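Local coordinates for cyclase (Uncultured organism, PDB 5IBZ), which is an uncharacterised member of the putative cyclase family that binds acetylphosphate in the crystal and may have arylformamidase activity, at residues B[15-20]-B[232-237]; B[199-204]-B[300-305]; B[266-271]-B[277-282]. All coordinates share one frame; numbering follows the deposited sequence.

Interaction 1. Residues B[15-20]-B[232-237]; sequences EKLNNW and DTVPWI
The pyrrolidine ring of P235 carries the L17 methyl CD2 over one of its faces, with CD2 to P235 CG at 4.2 Å and CD2 to P235 CA at 4.0 Å; H12 also packs against this proline. Two motifs meet here: the opening turn of helix 233-239, marked by I237 N bonding T233 O, and an N-terminal loop shaped by an Asx turn. V234 CG1 also meets L17 CD2, at 3.8 Å, so a single methyl is set against two successive residues of the helix. L17 reaches it because its CG stands anti to the backbone N (chi1 -169°), and its side chain crosses that of V234 obliquely. The contact is small, 101 Å² in all, and wholly apolar. Neighbouring contacts place it against helix 266-275: L17 also touches L275, N19 ND2 bonds L275 O, and W20 NE1 bonds R273 O, which ties the loop to the end of that helix. V234 packs on V267 and N270 of the same helix. In the Asx turn, W20 N gives its hydrogen to N18 OD1 at 2.8 Å, lying in the carbonyl plane on a lone pair, with a bent N-H...O angle of 138°.

Interaction 2. Residues B[199-204]-B[300-305]; sequences ILVIRT and FFLAAQ
L302 CD2 sits on I199, 3.7 Å from I199 CG2 and 3.9 Å from I199 CB. The two side chains meet on one face of the large mixed sheet, across the intervening strand 158-163, which runs parallel to strand 199-203 and antiparallel to strand 299-303. The nearest CA pair, I199 and L302, is accordingly 8.0 Å apart, and contact is made by side chains alone. L302 spans the distance with CG anti to its backbone N (chi1 -179°), and meets I199 at about a right angle. I199 presents more than its branch methyl, since its CD1 is also 3.9 Å from L302 CD2. V201, two residues on and facing the same way, adds a looser contact. In the next shell, I199 bonds R158 and V160 through the backbone and V201 bonds V160, consistent with the intervening strand setting the spacing. F300 packs on L161 of that strand and on L288 of helix 286-295, while V201 touches L285. The neighbouring F301 turns instead toward F301 of the second subunit, which places strand 299-303 at a subunit interface. The weaker methyl pair is V201 CG2 to L302 CD2, at 4.4 Å.

Interaction 3. Residues B[266-271]-B[277-282]; sequences PVHGNL and VYIGEI. With UVW (acetylphosphate), chain F.
This contact forms one wall of the acetylphosphate pocket, where H268 of helix 266-275 and E281 of strand 278-281 converge on the same phosphate oxygen. H268 NE2 donates to O2P of the ligand across a short 2.5 Å, with an N-H...O angle of 153° and the oxygen at the ring edge, in its plane. E281 arrives from the opposite direction on a chain extended beyond CG, placing OE2 2.6 Å from O2P and OE1 2.8 Å from O3P. Its carboxylate plane is turned 62° from the imidazole, and OE2 lies obliquely to that ring. The imidazole is held from both ends, because ND1 bonds E253 OE2, so a second-shell carboxylate fixes the rotation of the ring while NE2 faces the ligand. I279 CD1 covers one ring face, 4.0 Å from H268 CD2. The fold element responsible is a helix, a two-residue turn, and a strand running back at 136° to it, with the two axes 9.2 Å apart at closest. At the turn, V277 N bonds L271 O, six positions earlier, at 2.9 Å. L271 and I279 fill the angle between helix and strand, crossing at about a right angle. I237 of helix 233-239 packs on L271 and V277. H119 NE2 and R69 NH1 also bond the ligand, and D115 and I250 complete its pocket. Within the angle, L271 CD1 stands 4.1 Å from I279 CG1.

Strands 199-203, 278-281 and 299-303, which carry interactions 2 and 3, belong to one mixed sheet; the two contacts have centres about 14 Å apart and nearest atoms about 7 Å apart, without touching. Interaction 1 lies outside, its centre about 12 Å from that of interaction 3, and the two are joined where helix 233-239 packs on helix 266-275. The centres of interactions 1 and 2 are about 21 Å apart, yet the two touch through W236 CZ3 and L200 CD2 at 3.7 Å. Along the chain, interactions 1 and 2 alternate, interaction 1 closes before interaction 3 opens, and interaction 3 is nested within interaction 2. The N-terminal loop is thus connected by helix packing to the ligand-binding wall.

Interaction 1. Residues B[15-20]-B[232-237]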
ATOM      1  N   GLU B  15      -3.336  40.957   3.003  1.00 34.13           N
ATOM      2  CA  GLU B  15      -3.175  42.029   3.987  1.00 40.73           C
ATOM      3  C   GLU B  15      -4.530  42.547   4.460  1.00 43.46           C
ATOM      4  O   GLU B  15      -4.668  42.994   5.596  1.00 37.53           O
ATOM      5  CB  GLU B  15      -2.331  43.175   3.412  1.00 45.04           C
ATOM      6  CG  GLU B  15      -0.886  42.774   3.064  1.00 44.79           C
ATOM      7  CD  GLU B  15      -0.168  42.067   4.203  1.00 48.12           C
ATOM      8  OE1 GLU B  15      -0.443  42.394   5.379  1.00 53.59           O
ATOM      9  OE2 GLU B  15       0.670  41.178   3.922  1.00 42.71           O
ATOM     10  N   LYS B  16      -5.534  42.473   3.595  1.00 45.43           N
ATOM     11  CA  LYS B  16      -6.874  42.906   3.979  1.00 47.59           C
ATOM     12  C   LYS B  16      -7.606  41.839   4.798  1.00 45.43           C
ATOM     13  O   LYS B  16      -8.490  42.172   5.595  1.00 48.33           O
ATOM     14  CB  LYS B  16      -7.704  43.259   2.738  1.00 50.57           C
ATOM     15  N   LEU B  17      -7.249  40.566   4.616  1.00 30.67           N
ATOM     16  CA  LEU B  17      -8.037  39.490   5.216  1.00 21.10           C
ATOM     17  C   LEU B  17      -7.221  38.262   5.595  1.00 16.51           C
ATOM     18  O   LEU B  17      -7.078  37.323   4.811  1.00 17.80           O
ATOM     19  CB  LEU B  17      -9.153  39.074   4.254  1.00 20.65           C
ATOM     20  CG  LEU B  17     -10.231  38.152   4.815  1.00 29.86           C
ATOM     21  CD1 LEU B  17     -11.066  38.857   5.857  1.00 29.72           C
ATOM     22  CD2 LEU B  17     -11.098  37.676   3.672  1.00 35.72           C
ATOM     23  N   ASN B  18      -6.712  38.253   6.816  1.00 14.48           N
ATOM     24  CA  ASN B  18      -5.981  37.089   7.297  1.00 13.83           C
ATOM     25  C   ASN B  18      -6.028  37.011   8.815  1.00 13.31           C
ATOM     26  O   ASN B  18      -6.341  38.015   9.498  1.00 13.55           O
ATOM     27  CB  ASN B  18      -4.527  37.110   6.812  1.00 14.23           C
ATOM     28  CG  ASN B  18      -3.691  38.132   7.522  1.00 19.68           C
ATOM     29  OD1 ASN B  18      -3.271  37.912   8.655  1.00 17.60           O
ATOM     30  ND2 ASN B  18      -3.444  39.270   6.867  1.00 23.50           N
ATOM     31  N   ASN B  19      -5.755  35.820   9.332  1.00 12.66           N
ATOM     32  CA  ASN B  19      -5.644  35.606  10.760  1.00 12.22           C
ATOM     33  C   ASN B  19      -4.212  35.370  11.244  1.00 12.27           C
ATOM     34  O   ASN B  19      -4.010  34.862  12.341  1.00 11.89           O
ATOM     35  CB  ASN B  19      -6.515  34.417  11.175  1.00 11.50           C
ATOM     36  CG  ASN B  19      -7.976  34.723  11.125  1.00 11.46           C
ATOM     37  OD1 ASN B  19      -8.401  35.840  11.439  1.00 11.88           O
ATOM     38  ND2 ASN B  19      -8.779  33.719  10.753  1.00 11.05           N
ATOM     39  N   TRP B  20      -3.214  35.744  10.456  1.00 12.81           N
ATOM     40  CA  TRP B  20      -1.837  35.574  10.898  1.00 12.97           C
ATOM     41  C   TRP B  20      -1.602  36.394  12.163  1.00 14.05           C
ATOM     42  O   TRP B  20      -1.985  37.558  12.231  1.00 14.82           O
ATOM     43  CB  TRP B  20      -0.850  35.992   9.816  1.00 15.28           C
ATOM     44  CG  TRP B  20      -0.843  35.100   8.599  1.00 13.58           C
ATOM     45  CD1 TRP B  20      -1.852  34.272   8.154  1.00 13.09           C
ATOM     46  CD2 TRP B  20       0.233  34.951   7.676  1.00 14.09           C
ATOM     47  NE1 TRP B  20      -1.455  33.632   6.997  1.00 13.25           N
ATOM     48  CE2 TRP B  20      -0.177  34.032   6.687  1.00 13.86           C
ATOM     49  CE3 TRP B  20       1.507  35.510   7.586  1.00 14.76           C
ATOM     50  CZ2 TRP B  20       0.659  33.661   5.624  1.00 14.30           C
ATOM     51  CZ3 TRP B  20       2.324  35.145   6.535  1.00 15.20           C
ATOM     52  CH2 TRP B  20       1.903  34.234   5.572  1.00 14.96           C
ATOM     53  N   ASP B 232     -16.897  35.044  -2.605  1.00 12.64           N
ATOM     54  CA  ASP B 232     -17.475  36.013  -1.673  1.00 12.68           C
ATOM     55  C   ASP B 232     -17.989  35.345  -0.396  1.00 13.50           C
ATOM     56  O   ASP B 232     -18.484  36.028   0.503  1.00 13.37           O
ATOM     57  CB  ASP B 232     -18.564  36.875  -2.372  1.00 15.08           C
ATOM     58  CG  ASP B 232     -19.971  36.297  -2.307  1.00 16.87           C
ATOM     59  OD1 ASP B 232     -20.166  35.091  -2.058  1.00 15.72           O
ATOM     60  OD2 ASP B 232     -20.905  37.094  -2.550  1.00 18.23           O
ATOM     61  N   THR B 233     -17.799  34.032  -0.259  1.00 10.17           N
ATOM     62  CA  THR B 233     -18.088  33.379   1.013  1.00 10.50           C
ATOM     63  C   THR B 233     -16.924  33.531   2.007  1.00 10.32           C
ATOM     64  O   THR B 233     -17.095  33.343   3.207  1.00 11.13           O
ATOM     65  CB  THR B 233     -18.413  31.876   0.843  1.00 10.75           C
ATOM     66  OG1 THR B 233     -17.240  31.156   0.439  1.00 10.13           O
ATOM     67  CG2 THR B 233     -19.563  31.668  -0.168  1.00 11.17           C
ATOM     68  N   VAL B 234     -15.742  33.897   1.517  1.00 10.05           N
ATOM     69  CA  VAL B 234     -14.548  33.888   2.363  1.00 10.73           C
ATOM     70  C   VAL B 234     -14.599  34.981   3.461  1.00 11.20           C
ATOM     71  O   VAL B 234     -14.322  34.686   4.635  1.00 10.36           O
ATOM     72  CB  VAL B 234     -13.278  33.994   1.499  1.00 10.77           C
ATOM     73  CG1 VAL B 234     -12.059  34.247   2.362  1.00 13.38           C
ATOM     74  CG2 VAL B 234     -13.065  32.693   0.713  1.00 14.40           C
ATOM     75  N   PRO B 235     -14.968  36.220   3.108  1.00 10.44           N
ATOM     76  CA  PRO B 235     -15.035  37.192   4.204  1.00 11.25           C
ATOM     77  C   PRO B 235     -16.102  36.799   5.237  1.00 11.03           C
ATOM     78  O   PRO B 235     -15.931  37.052   6.433  1.00 10.73           O
ATOM     79  CB  PRO B 235     -15.390  38.495   3.498  1.00 12.00           C
ATOM     80  CG  PRO B 235     -14.918  38.322   2.090  1.00 11.98           C
ATOM     81  CD  PRO B 235     -15.160  36.851   1.796  1.00 10.09           C
ATOM     82  N   TRP B 236     -17.191  36.199   4.771  1.00 10.22           N
ATOM     83  CA  TRP B 236     -18.258  35.755   5.678  1.00  9.46           C
ATOM     84  C   TRP B 236     -17.756  34.662   6.629  1.00  9.73           C
ATOM     85  O   TRP B 236     -18.015  34.705   7.832  1.00 11.25           O
ATOM     86  CB  TRP B 236     -19.455  35.271   4.864  1.00  9.46           C
ATOM     87  CG  TRP B 236     -20.629  34.827   5.661  1.00 10.16           C
ATOM     88  CD1 TRP B 236     -21.566  35.618   6.282  1.00 13.68           C
ATOM     89  CD2 TRP B 236     -21.004  33.478   5.920  1.00  9.75           C
ATOM     90  NE1 TRP B 236     -22.510  34.827   6.893  1.00 14.78           N
ATOM     91  CE2 TRP B 236     -22.179  33.510   6.690  1.00 10.76           C
ATOM     92  CE3 TRP B 236     -20.462  32.238   5.564  1.00 12.61           C
ATOM     93  CZ2 TRP B 236     -22.819  32.352   7.116  1.00 14.15           C
ATOM     94  CZ3 TRP B 236     -21.098  31.091   5.994  1.00 15.42           C
ATOM     95  CH2 TRP B 236     -22.258  31.155   6.758  1.00 14.66           C
ATOM     96  N   ILE B 237     -17.048  33.686   6.087  1.00  9.95           N
ATOM     97  CA  ILE B 237     -16.459  32.634   6.900  1.00  8.90           C
ATOM     98  C   ILE B 237     -15.559  33.232   7.967  1.00  9.75           C
ATOM     99  O   ILE B 237     -15.571  32.797   9.124  1.00  9.89           O
ATOM    100  CB  ILE B 237     -15.684  31.634   6.000  1.00  8.85           C
ATOM    101  CG1 ILE B 237     -16.682  30.788   5.207  1.00  9.57           C
ATOM    102  CG2 ILE B 237     -14.812  30.733   6.846  1.00  9.42           C
ATOM    103  CD1 ILE B 237     -16.096  30.071   4.009  1.00 10.13           C
TER

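Interaction 2. Residues B[199-204]-B[300-305]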
ATOM      1  N   ILE B 199     -18.453  24.523  13.317  1.00  8.51           N
ATOM      2  CA  ILE B 199     -18.089  23.872  12.083  1.00  8.44           C
ATOM      3  C   ILE B 199     -19.309  23.925  11.170  1.00  7.78           C
ATOM      4  O   ILE B 199     -20.368  23.414  11.528  1.00 10.30           O
ATOM      5  CB  ILE B 199     -17.658  22.432  12.342  1.00  9.82           C
ATOM      6  CG1 ILE B 199     -16.341  22.435  13.129  1.00 16.79           C
ATOM      7  CG2 ILE B 199     -17.478  21.668  11.039  1.00 10.15           C
ATOM      8  CD1 ILE B 199     -16.074  21.168  13.869  1.00 24.01           C
ATOM      9  N   LEU B 200     -19.168  24.551  10.011  1.00  7.15           N
ATOM     10  CA  LEU B 200     -20.239  24.670   9.037  1.00  7.25           C
ATOM     11  C   LEU B 200     -20.201  23.506   8.068  1.00 10.84           C
ATOM     12  O   LEU B 200     -19.173  23.207   7.488  1.00  9.33           O
ATOM     13  CB  LEU B 200     -20.112  25.982   8.297  1.00  7.42           C
ATOM     14  CG  LEU B 200     -21.242  26.275   7.315  1.00 10.77           C
ATOM     15  CD1 LEU B 200     -22.558  26.571   8.041  1.00 14.27           C
ATOM     16  CD2 LEU B 200     -20.862  27.450   6.435  1.00 13.72           C
ATOM     17  N   VAL B 201     -21.342  22.855   7.903  1.00  9.01           N
ATOM     18  CA  VAL B 201     -21.453  21.689   7.055  1.00  8.18           C
ATOM     19  C   VAL B 201     -22.459  22.019   5.948  1.00  8.14           C
ATOM     20  O   VAL B 201     -23.629  22.320   6.238  1.00  8.98           O
ATOM     21  CB  VAL B 201     -21.905  20.455   7.885  1.00 11.69           C
ATOM     22  CG1 VAL B 201     -22.059  19.271   7.029  1.00 15.58           C
ATOM     23  CG2 VAL B 201     -20.900  20.182   9.021  1.00 13.74           C
ATOM     24  N   ILE B 202     -21.994  22.026   4.698  1.00  8.87           N
ATOM     25  CA  ILE B 202     -22.780  22.513   3.560  1.00  9.01           C
ATOM     26  C   ILE B 202     -23.255  21.381   2.671  1.00  7.60           C
ATOM     27  O   ILE B 202     -22.421  20.620   2.125  1.00  7.96           O
ATOM     28  CB  ILE B 202     -21.954  23.488   2.693  1.00  8.75           C
ATOM     29  CG1 ILE B 202     -21.379  24.601   3.577  1.00  8.67           C
ATOM     30  CG2 ILE B 202     -22.806  24.078   1.561  1.00  8.05           C
ATOM     31  CD1 ILE B 202     -20.413  25.513   2.845  1.00  9.47           C
ATOM     32  N   ARG B 203     -24.572  21.251   2.522  1.00  7.79           N
ATOM     33  CA  ARG B 203     -25.130  20.278   1.578  1.00  7.92           C
ATOM     34  C   ARG B 203     -25.324  20.892   0.190  1.00 10.00           C
ATOM     35  O   ARG B 203     -26.170  21.801   0.003  1.00  8.42           O
ATOM     36  CB  ARG B 203     -26.462  19.709   2.076  1.00  9.12           C
ATOM     37  CG  ARG B 203     -27.070  18.727   1.072  1.00  9.42           C
ATOM     38  CD  ARG B 203     -28.129  17.814   1.697  1.00  9.04           C
ATOM     39  NE  ARG B 203     -28.715  16.911   0.704  1.00 10.01           N
ATOM     40  CZ  ARG B 203     -29.907  17.070   0.136  1.00 10.52           C
ATOM     41  NH1 ARG B 203     -30.678  18.110   0.417  1.00 12.13           N
ATOM     42  NH2 ARG B 203     -30.319  16.176  -0.738  1.00 10.18           N
ATOM     43  N   THR B 204     -24.514  20.377  -0.742  1.00  9.00           N
ATOM     44  CA  THR B 204     -24.543  20.702  -2.171  1.00  8.42           C
ATOM     45  C   THR B 204     -25.201  19.625  -3.028  1.00  8.67           C
ATOM     46  O   THR B 204     -25.543  19.860  -4.200  1.00 12.03           O
ATOM     47  CB  THR B 204     -23.138  20.874  -2.761  1.00 10.66           C
ATOM     48  OG1 THR B 204     -22.547  19.584  -2.979  1.00  9.52           O
ATOM     49  CG2 THR B 204     -22.255  21.724  -1.885  1.00 10.16           C
ATOM     50  N   PHE B 300     -26.110  21.062  16.001  1.00  9.30           N
ATOM     51  CA  PHE B 300     -25.921  19.794  16.692  1.00  9.62           C
ATOM     52  C   PHE B 300     -24.520  19.676  17.261  1.00 10.55           C
ATOM     53  O   PHE B 300     -23.658  20.539  17.028  1.00 10.48           O
ATOM     54  CB  PHE B 300     -26.181  18.630  15.737  1.00  9.99           C
ATOM     55  CG  PHE B 300     -25.512  18.810  14.400  1.00 10.18           C
ATOM     56  CD1 PHE B 300     -24.198  18.444  14.211  1.00  9.52           C
ATOM     57  CD2 PHE B 300     -26.193  19.389  13.351  1.00 11.95           C
ATOM     58  CE1 PHE B 300     -23.590  18.628  12.996  1.00  9.97           C
ATOM     59  CE2 PHE B 300     -25.590  19.578  12.138  1.00 11.09           C
ATOM     60  CZ  PHE B 300     -24.281  19.205  11.959  1.00 11.09           C
ATOM     61  N   PHE B 301     -24.307  18.621  18.033  1.00  8.38           N
ATOM     62  CA  PHE B 301     -22.965  18.287  18.499  1.00  8.55           C
ATOM     63  C   PHE B 301     -22.301  17.467  17.404  1.00 10.94           C
ATOM     64  O   PHE B 301     -22.896  16.538  16.870  1.00  9.50           O
ATOM     65  CB  PHE B 301     -23.013  17.531  19.832  1.00  8.12           C
ATOM     66  CG  PHE B 301     -21.667  17.169  20.400  1.00  9.48           C
ATOM     67  CD1 PHE B 301     -21.033  15.986  20.030  1.00 13.60           C
ATOM     68  CD2 PHE B 301     -21.064  17.996  21.321  1.00 13.50           C
ATOM     69  CE1 PHE B 301     -19.800  15.646  20.588  1.00 16.07           C
ATOM     70  CE2 PHE B 301     -19.821  17.671  21.866  1.00 19.43           C
ATOM     71  CZ  PHE B 301     -19.204  16.489  21.501  1.00 18.45           C
ATOM     72  N   LEU B 302     -21.089  17.859  17.037  1.00  7.41           N
ATOM     73  CA  LEU B 302     -20.337  17.199  15.977  1.00  7.85           C
ATOM     74  C   LEU B 302     -19.054  16.603  16.518  1.00  7.70           C
ATOM     75  O   LEU B 302     -18.253  17.326  17.120  1.00  9.06           O
ATOM     76  CB  LEU B 302     -20.003  18.195  14.881  1.00  7.17           C
ATOM     77  CG  LEU B 302     -19.227  17.645  13.683  1.00  7.45           C
ATOM     78  CD1 LEU B 302     -19.982  16.532  12.999  1.00 11.53           C
ATOM     79  CD2 LEU B 302     -18.955  18.757  12.717  1.00 12.51           C
ATOM     80  N   ALA B 303     -18.873  15.291  16.332  1.00  7.30           N
ATOM     81  CA  ALA B 303     -17.607  14.631  16.632  1.00  7.17           C
ATOM     82  C   ALA B 303     -16.918  14.316  15.329  1.00  7.23           C
ATOM     83  O   ALA B 303     -17.226  13.290  14.688  1.00  7.29           O
ATOM     84  CB  ALA B 303     -17.828  13.361  17.441  1.00  8.89           C
ATOM     85  N   ALA B 304     -16.008  15.209  14.928  1.00  6.71           N
ATOM     86  CA  ALA B 304     -15.326  15.110  13.644  1.00  6.81           C
ATOM     87  C   ALA B 304     -13.815  15.176  13.838  1.00  7.21           C
ATOM     88  O   ALA B 304     -13.077  15.763  13.036  1.00  8.22           O
ATOM     89  CB  ALA B 304     -15.805  16.186  12.713  1.00  9.29           C
ATOM     90  N   GLN B 305     -13.338  14.462  14.842  1.00  7.41           N
ATOM     91  CA  GLN B 305     -11.900  14.433  15.110  1.00  7.41           C
ATOM     92  C   GLN B 305     -11.141  13.728  13.979  1.00  8.42           C
ATOM     93  O   GLN B 305     -11.616  12.757  13.395  1.00  7.75           O
ATOM     94  CB  GLN B 305     -11.629  13.758  16.462  1.00  8.09           C
ATOM     95  CG  GLN B 305     -11.929  12.246  16.522  1.00  6.98           C
ATOM     96  CD  GLN B 305     -13.370  11.887  16.933  1.00  6.96           C
ATOM     97  OE1 GLN B 305     -14.333  12.579  16.591  1.00  8.63           O
ATOM     98  NE2 GLN B 305     -13.508  10.767  17.627  1.00  7.73           N
TER

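Interaction 3. Residues B[266-271]-B[277-282]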
ATOM      1  N   PRO B 266      -8.991  30.132  -5.605  1.00 20.30           N
ATOM      2  CA  PRO B 266      -8.694  31.152  -4.612  1.00 21.90           C
ATOM      3  C   PRO B 266      -9.245  30.807  -3.228  1.00 21.42           C
ATOM      4  O   PRO B 266      -8.617  31.185  -2.239  1.00 17.64           O
ATOM      5  CB  PRO B 266      -9.366  32.399  -5.183  1.00 25.00           C
ATOM      6  CG  PRO B 266     -10.427  31.886  -6.105  1.00 26.50           C
ATOM      7  CD  PRO B 266      -9.845  30.654  -6.695  1.00 21.91           C
ATOM      8  N   VAL B 267     -10.376  30.101  -3.142  1.00 16.85           N
ATOM      9  CA  VAL B 267     -10.964  29.821  -1.821  1.00 12.62           C
ATOM     10  C   VAL B 267     -10.052  28.892  -1.009  1.00 13.12           C
ATOM     11  O   VAL B 267      -9.876  29.087   0.193  1.00 11.44           O
ATOM     12  CB  VAL B 267     -12.381  29.219  -1.940  1.00 13.76           C
ATOM     13  CG1 VAL B 267     -12.939  28.858  -0.567  1.00 15.00           C
ATOM     14  CG2 VAL B 267     -13.309  30.203  -2.663  1.00 14.66           C
ATOM     15  N   HIS B 268      -9.476  27.875  -1.645  1.00 13.10           N
ATOM     16  CA  HIS B 268      -8.512  27.012  -0.965  1.00 11.99           C
ATOM     17  C   HIS B 268      -7.390  27.826  -0.341  1.00 12.50           C
ATOM     18  O   HIS B 268      -7.033  27.654   0.826  1.00 13.46           O
ATOM     19  CB  HIS B 268      -7.886  26.025  -1.941  1.00 15.25           C
ATOM     20  CG  HIS B 268      -8.689  24.787  -2.137  1.00 19.53           C
ATOM     21  ND1 HIS B 268      -9.805  24.753  -2.943  1.00 23.90           N
ATOM     22  CD2 HIS B 268      -8.545  23.542  -1.633  1.00 26.88           C
ATOM     23  CE1 HIS B 268     -10.312  23.535  -2.926  1.00 24.67           C
ATOM     24  NE2 HIS B 268      -9.567  22.781  -2.139  1.00 29.82           N
ATOM     25  N   GLY B 269      -6.826  28.709  -1.144  1.00 12.88           N
ATOM     26  CA  GLY B 269      -5.721  29.534  -0.700  1.00 12.27           C
ATOM     27  C   GLY B 269      -6.121  30.446   0.434  1.00 11.58           C
ATOM     28  O   GLY B 269      -5.419  30.546   1.450  1.00 13.95           O
ATOM     29  N   ASN B 270      -7.243  31.140   0.274  1.00 11.13           N
ATOM     30  CA  ASN B 270      -7.676  32.084   1.295  1.00 11.46           C
ATOM     31  C   ASN B 270      -8.046  31.356   2.591  1.00  9.49           C
ATOM     32  O   ASN B 270      -7.683  31.807   3.668  1.00 12.58           O
ATOM     33  CB  ASN B 270      -8.871  32.917   0.817  1.00 10.90           C
ATOM     34  CG  ASN B 270      -8.506  33.937  -0.262  1.00 19.34           C
ATOM     35  OD1 ASN B 270      -9.338  34.276  -1.097  1.00 27.67           O
ATOM     36  ND2 ASN B 270      -7.288  34.441  -0.232  1.00 27.64           N
ATOM     37  N   LEU B 271      -8.772  30.236   2.505  1.00  9.36           N
ATOM     38  CA  LEU B 271      -9.155  29.565   3.740  1.00  9.04           C
ATOM     39  C   LEU B 271      -7.961  28.950   4.457  1.00  9.42           C
ATOM     40  O   LEU B 271      -7.741  29.194   5.643  1.00  9.22           O
ATOM     41  CB  LEU B 271     -10.194  28.484   3.484  1.00 11.72           C
ATOM     42  CG  LEU B 271     -11.575  28.993   3.070  1.00 11.60           C
ATOM     43  CD1 LEU B 271     -12.536  27.805   2.962  1.00 10.24           C
ATOM     44  CD2 LEU B 271     -12.140  30.058   3.980  1.00 13.57           C
ATOM     45  N   VAL B 277      -8.450  28.290   8.274  1.00  7.69           N
ATOM     46  CA  VAL B 277      -9.727  27.575   8.397  1.00  7.48           C
ATOM     47  C   VAL B 277      -9.640  26.234   7.663  1.00  7.28           C
ATOM     48  O   VAL B 277      -9.197  26.178   6.528  1.00  8.63           O
ATOM     49  CB  VAL B 277     -10.862  28.455   7.842  1.00  8.79           C
ATOM     50  CG1 VAL B 277     -12.163  27.666   7.681  1.00  7.42           C
ATOM     51  CG2 VAL B 277     -11.094  29.666   8.765  1.00  9.85           C
ATOM     52  N   TYR B 278     -10.055  25.162   8.329  1.00  7.08           N
ATOM     53  CA  TYR B 278      -9.949  23.815   7.800  1.00  8.01           C
ATOM     54  C   TYR B 278     -11.038  23.540   6.777  1.00 10.00           C
ATOM     55  O   TYR B 278     -12.130  24.109   6.833  1.00  7.98           O
ATOM     56  CB  TYR B 278     -10.018  22.794   8.960  1.00  7.84           C
ATOM     57  CG  TYR B 278      -8.838  22.958   9.883  1.00  7.60           C
ATOM     58  CD1 TYR B 278      -8.834  23.947  10.860  1.00 10.44           C
ATOM     59  CD2 TYR B 278      -7.707  22.177   9.752  1.00  9.14           C
ATOM     60  CE1 TYR B 278      -7.743  24.146  11.673  1.00  9.22           C
ATOM     61  CE2 TYR B 278      -6.614  22.354  10.569  1.00  7.91           C
ATOM     62  CZ  TYR B 278      -6.622  23.359  11.525  1.00  7.33           C
ATOM     63  OH  TYR B 278      -5.522  23.552  12.356  1.00 10.61           O
ATOM     64  N   ILE B 279     -10.701  22.672   5.827  1.00  8.52           N
ATOM     65  CA  ILE B 279     -11.598  22.288   4.754  1.00  6.84           C
ATOM     66  C   ILE B 279     -11.945  20.811   4.848  1.00  8.28           C
ATOM     67  O   ILE B 279     -11.062  19.950   4.896  1.00  9.02           O
ATOM     68  CB  ILE B 279     -10.964  22.588   3.370  1.00  7.17           C
ATOM     69  CG1 ILE B 279     -10.810  24.104   3.170  1.00  8.33           C
ATOM     70  CG2 ILE B 279     -11.745  21.920   2.262  1.00  9.95           C
ATOM     71  CD1 ILE B 279     -10.161  24.506   1.887  1.00 10.06           C
ATOM     72  N   GLY B 280     -13.246  20.527   4.856  1.00  7.23           N
ATOM     73  CA  GLY B 280     -13.749  19.163   4.859  1.00  8.44           C
ATOM     74  C   GLY B 280     -14.405  18.827   3.535  1.00  6.65           C
ATOM     75  O   GLY B 280     -15.122  19.653   2.962  1.00  8.60           O
ATOM     76  N   GLU B 281     -14.131  17.630   3.019  1.00  7.16           N
ATOM     77  CA  GLU B 281     -14.621  17.255   1.698  1.00  7.47           C
ATOM     78  C   GLU B 281     -15.147  15.839   1.683  1.00  8.35           C
ATOM     79  O   GLU B 281     -14.707  14.990   2.468  1.00  8.16           O
ATOM     80  CB  GLU B 281     -13.514  17.394   0.643  1.00  8.81           C
ATOM     81  CG  GLU B 281     -13.100  18.849   0.442  1.00 10.44           C
ATOM     82  CD  GLU B 281     -11.807  19.033  -0.324  1.00 13.30           C
ATOM     83  OE1 GLU B 281     -11.008  18.086  -0.437  1.00 15.82           O
ATOM     84  OE2 GLU B 281     -11.624  20.156  -0.834  1.00 13.57           O
ATOM     85  N   ILE B 282     -16.052  15.591   0.751  1.00  7.40           N
ATOM     86  CA  ILE B 282     -16.684  14.280   0.520  1.00  9.19           C
ATOM     87  C   ILE B 282     -17.419  13.761   1.767  1.00  7.64           C
ATOM     88  O   ILE B 282     -17.476  12.562   2.064  1.00  7.82           O
ATOM     89  CB  ILE B 282     -15.673  13.191   0.020  1.00  7.76           C
ATOM     90  CG1 ILE B 282     -14.542  13.819  -0.821  1.00  8.87           C
ATOM     91  CG2 ILE B 282     -16.457  12.170  -0.791  1.00  9.03           C
ATOM     92  CD1 ILE B 282     -13.614  12.808  -1.491  1.00 10.19           C
TER
HETATM   93  C1  UVW F 401      -8.236  19.178  -5.452  1.00 44.05           C
HETATM   94  O1  UVW F 401      -7.505  18.254  -5.339  1.00 54.91           O
HETATM   95  C1M UVW F 401      -8.474  19.803  -6.824  1.00 43.15           C
HETATM   96  O2  UVW F 401      -8.899  19.715  -4.344  1.00 27.99           O
HETATM   97  P   UVW F 401      -8.617  19.230  -2.798  1.00 20.73           P
HETATM   98  O1P UVW F 401      -7.135  19.156  -2.512  1.00 22.07           O
HETATM   99  O2P UVW F 401      -9.282  20.264  -1.918  1.00 26.99           O
HETATM  100  O3P UVW F 401      -9.224  17.879  -2.521  1.00 27.93           O